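Local coordinates for protein aldose 1-epimerase (Escherichia coli, PDB 3NRE) that probably interconverts the alpha and beta anomers of an aldose sugar, at residues 54-59 and 82-87. Numbering follows the deposited sequence.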
ATOM      1  N   PHE A  54       4.864  -6.876  -6.234  1.00 22.38           N
ATOM      2  CA  PHE A  54       5.780  -5.890  -5.634  1.00 21.68           C
ATOM      3  C   PHE A  54       5.118  -4.552  -5.667  1.00 21.55           C
ATOM      4  O   PHE A  54       4.024  -4.401  -6.235  1.00 20.77           O
ATOM      5  CB  PHE A  54       7.150  -5.847  -6.331  1.00 23.14           C
ATOM      6  CG  PHE A  54       7.083  -5.557  -7.786  1.00 22.72           C
ATOM      7  CD1 PHE A  54       7.126  -4.271  -8.248  1.00 22.17           C
ATOM      8  CD2 PHE A  54       7.088  -6.582  -8.708  1.00 24.78           C
ATOM      9  CE1 PHE A  54       7.108  -4.011  -9.607  1.00 27.86           C
ATOM     10  CE2 PHE A  54       7.067  -6.330 -10.071  1.00 24.92           C
ATOM     11  CZ  PHE A  54       7.070  -5.036 -10.524  1.00 22.05           C
ATOM     12  N   ALA A  55       5.711  -3.581  -4.995  1.00 20.70           N
ATOM     13  CA  ALA A  55       5.121  -2.255  -4.914  1.00 19.60           C
ATOM     14  C   ALA A  55       5.860  -1.281  -5.824  1.00 20.31           C
ATOM     15  O   ALA A  55       7.077  -1.433  -6.085  1.00 21.37           O
ATOM     16  CB  ALA A  55       5.197  -1.736  -3.496  1.00 22.01           C
ATOM     17  N   ASN A  56       5.142  -0.259  -6.279  1.00 18.18           N
ATOM     18  CA  ASN A  56       5.690   0.893  -6.975  1.00 18.25           C
ATOM     19  C   ASN A  56       6.172   0.469  -8.383  1.00 21.46           C
ATOM     20  O   ASN A  56       5.549  -0.381  -9.018  1.00 20.64           O
ATOM     21  CB  ASN A  56       6.741   1.677  -6.100  1.00 21.43           C
ATOM     22  CG  ASN A  56       6.751   3.159  -6.384  1.00 22.90           C
ATOM     23  OD1 ASN A  56       7.287   3.578  -7.408  1.00 25.36           O
ATOM     24  ND2 ASN A  56       6.106   3.950  -5.543  1.00 25.24           N
ATOM     25  N   ARG A  57       7.221   1.105  -8.885  1.00 20.15           N
ATOM     26  CA  ARG A  57       7.660   0.968 -10.264  1.00 18.43           C
ATOM     27  C   ARG A  57       9.082   0.413 -10.314  1.00 20.15           C
ATOM     28  O   ARG A  57       9.839   0.616  -9.359  1.00 21.14           O
ATOM     29  CB  ARG A  57       7.736   2.371 -10.866  1.00 19.14           C
ATOM     30  CG  ARG A  57       6.404   3.152 -10.848  1.00 16.66           C
ATOM     31  CD  ARG A  57       6.538   4.576 -11.243  1.00 19.91           C
ATOM     32  NE  ARG A  57       5.210   5.246 -11.225  1.00 19.92           N
ATOM     33  CZ  ARG A  57       4.600   5.721 -10.146  1.00 20.92           C
ATOM     34  NH1 ARG A  57       5.187   5.666  -8.956  1.00 22.72           N
ATOM     35  NH2 ARG A  57       3.380   6.260 -10.288  1.00 22.75           N
ATOM     36  N   VAL A  58       9.436  -0.239 -11.429  1.00 20.25           N
ATOM     37  CA  VAL A  58      10.815  -0.680 -11.691  1.00 18.93           C
ATOM     38  C   VAL A  58      11.317   0.197 -12.850  1.00 20.68           C
ATOM     39  O   VAL A  58      10.802   0.091 -13.966  1.00 20.77           O
ATOM     40  CB  VAL A  58      10.889  -2.114 -12.086  1.00 20.63           C
ATOM     41  CG1 VAL A  58      12.384  -2.516 -12.330  1.00 23.36           C
ATOM     42  CG2 VAL A  58      10.200  -3.053 -11.030  1.00 23.45           C
ATOM     43  N   SER A  59      12.250   1.109 -12.552  1.00 18.64           N
ATOM     44  CA  SER A  59      12.641   2.094 -13.579  1.00 19.90           C
ATOM     45  C   SER A  59      13.147   1.415 -14.816  1.00 20.96           C
ATOM     46  O   SER A  59      13.980   0.480 -14.758  1.00 22.08           O
ATOM     47  CB  SER A  59      13.567   3.167 -13.033  1.00 22.18           C
ATOM     48  OG  SER A  59      14.721   2.567 -12.551  1.00 26.29           O
ATOM     49  N   TYR A  82       4.954   0.125 -15.540  1.00 19.83           N
ATOM     50  CA  TYR A  82       4.234  -0.902 -14.797  1.00 18.68           C
ATOM     51  C   TYR A  82       4.265  -0.500 -13.335  1.00 17.22           C
ATOM     52  O   TYR A  82       5.333  -0.145 -12.799  1.00 18.86           O
ATOM     53  CB  TYR A  82       4.901  -2.240 -15.020  1.00 19.73           C
ATOM     54  CG  TYR A  82       4.287  -3.394 -14.257  1.00 20.30           C
ATOM     55  CD1 TYR A  82       4.701  -3.692 -12.978  1.00 21.77           C
ATOM     56  CD2 TYR A  82       3.358  -4.219 -14.844  1.00 20.98           C
ATOM     57  CE1 TYR A  82       4.153  -4.778 -12.282  1.00 22.23           C
ATOM     58  CE2 TYR A  82       2.820  -5.313 -14.140  1.00 19.69           C
ATOM     59  CZ  TYR A  82       3.246  -5.577 -12.890  1.00 22.99           C
ATOM     60  OH  TYR A  82       2.765  -6.700 -12.199  1.00 22.82           O
ATOM     61  N   LEU A  83       3.091  -0.508 -12.697  1.00 16.68           N
ATOM     62  CA  LEU A  83       2.910   0.066 -11.368  1.00 18.09           C
ATOM     63  C   LEU A  83       2.175  -0.889 -10.413  1.00 17.36           C
ATOM     64  O   LEU A  83       1.117  -1.368 -10.754  1.00 18.20           O
ATOM     65  CB  LEU A  83       2.122   1.376 -11.575  1.00 21.74           C
ATOM     66  CG  LEU A  83       1.708   2.142 -10.399  1.00 17.69           C
ATOM     67  CD1 LEU A  83       2.942   2.641  -9.548  1.00 21.36           C
ATOM     68  CD2 LEU A  83       0.805   3.375 -10.737  1.00 20.12           C
ATOM     69  N   HIS A  84       2.754  -1.131  -9.221  1.00 18.17           N
ATOM     70  CA  HIS A  84       2.047  -1.752  -8.066  1.00 18.07           C
ATOM     71  C   HIS A  84       1.567  -3.164  -8.317  1.00 19.39           C
ATOM     72  O   HIS A  84       0.690  -3.637  -7.584  1.00 20.84           O
ATOM     73  CB  HIS A  84       0.836  -0.899  -7.678  1.00 17.95           C
ATOM     74  CG  HIS A  84       1.192   0.427  -7.103  1.00 17.20           C
ATOM     75  ND1 HIS A  84       2.314   0.627  -6.328  1.00 17.64           N
ATOM     76  CD2 HIS A  84       0.541   1.611  -7.141  1.00 18.69           C
ATOM     77  CE1 HIS A  84       2.347   1.882  -5.937  1.00 19.96           C
ATOM     78  NE2 HIS A  84       1.284   2.509  -6.417  1.00 18.71           N
ATOM     79  N   GLY A  85       2.165  -3.861  -9.285  1.00 18.27           N
ATOM     80  CA  GLY A  85       1.772  -5.245  -9.504  1.00 20.06           C
ATOM     81  C   GLY A  85       0.443  -5.396 -10.230  1.00 17.66           C
ATOM     82  O   GLY A  85      -0.012  -4.488 -10.912  1.00 17.84           O
ATOM     83  N   ASP A  86      -0.186  -6.577 -10.072  1.00 18.72           N
ATOM     84  CA  ASP A  86      -1.443  -6.875 -10.768  1.00 17.84           C
ATOM     85  C   ASP A  86      -2.649  -7.009  -9.853  1.00 17.45           C
ATOM     86  O   ASP A  86      -3.762  -6.981 -10.328  1.00 19.30           O
ATOM     87  CB  ASP A  86      -1.327  -8.161 -11.578  1.00 21.56           C
ATOM     88  CG  ASP A  86       0.064  -8.345 -12.164  1.00 24.84           C
ATOM     89  OD1 ASP A  86       0.432  -7.596 -13.139  1.00 21.86           O
ATOM     90  OD2 ASP A  86       0.783  -9.231 -11.602  1.00 23.60           O
ATOM     91  N   GLY A  87      -2.423  -7.253  -8.583  1.00 19.51           N
ATOM     92  CA  GLY A  87      -3.530  -7.517  -7.682  1.00 19.59           C
ATOM     93  C   GLY A  87      -4.599  -6.443  -7.674  1.00 19.50           C
ATOM     94  O   GLY A  87      -5.810  -6.723  -7.776  1.00 18.99           O
TER
HETATM   95  O   HOH W   1       7.742  -0.583 -13.641  1.00 21.82           O
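His84 and Asn56 join the two loops by a reciprocal pair of hydrogen bonds. The backbone N of His84 donates to Asn56 O over 2.9 Å, almost straight at 176°, while Asn56 N gives its proton to His84 ND1 at 3.0 Å, approaching at the ring's edge but tilted 24° out of the ring plane. Histidine suits this place because its two ring nitrogens can serve two partners at once: ND1 accepts from the backbone, and NE2 bonds a PEG molecule, probably from the crystallisation liquor. With chi1 at -68°, CG lies beside the backbone N of His84, which keeps ring and amide close enough to grip one residue together. An alanine here would probably leave Asn56 N without its acceptor and Leu83 CD1 without the ring it packs against, weakening the link between the loops. A water adds a further polar link, taking a bond from Val58 N at 2.8 Å and donating one to Tyr82 O. Within its own loop, the Tyr82 hydroxyl bonds Asp86 OD1 from above the carboxylate plane.

Apolar packing flanks this polar centre. Leu83 CD1 sits between two flat groups, 3.5 Å above the guanidinium plane of Arg57 and the same height over the His84 ring; a branched, uncharged side chain can cover one face of each while their nitrogens bond elsewhere. Phe54 CZ meets Tyr82 CE1 at 3.4 Å, the rings inclined obliquely.

Charge and polarity gather at the other end of Arg57. Its extended chain carries NE to a salt bridge with Asp79, and NH1 shares PEG O4 with Asn56 ND2, whose OD1 in turn accepts from Arg57 N. Asn56, Arg57 and His84 thus turn nitrogens toward bound PEG, which may mark a pocket, consistent with a sugar-binding site as in related galactose mutarotases.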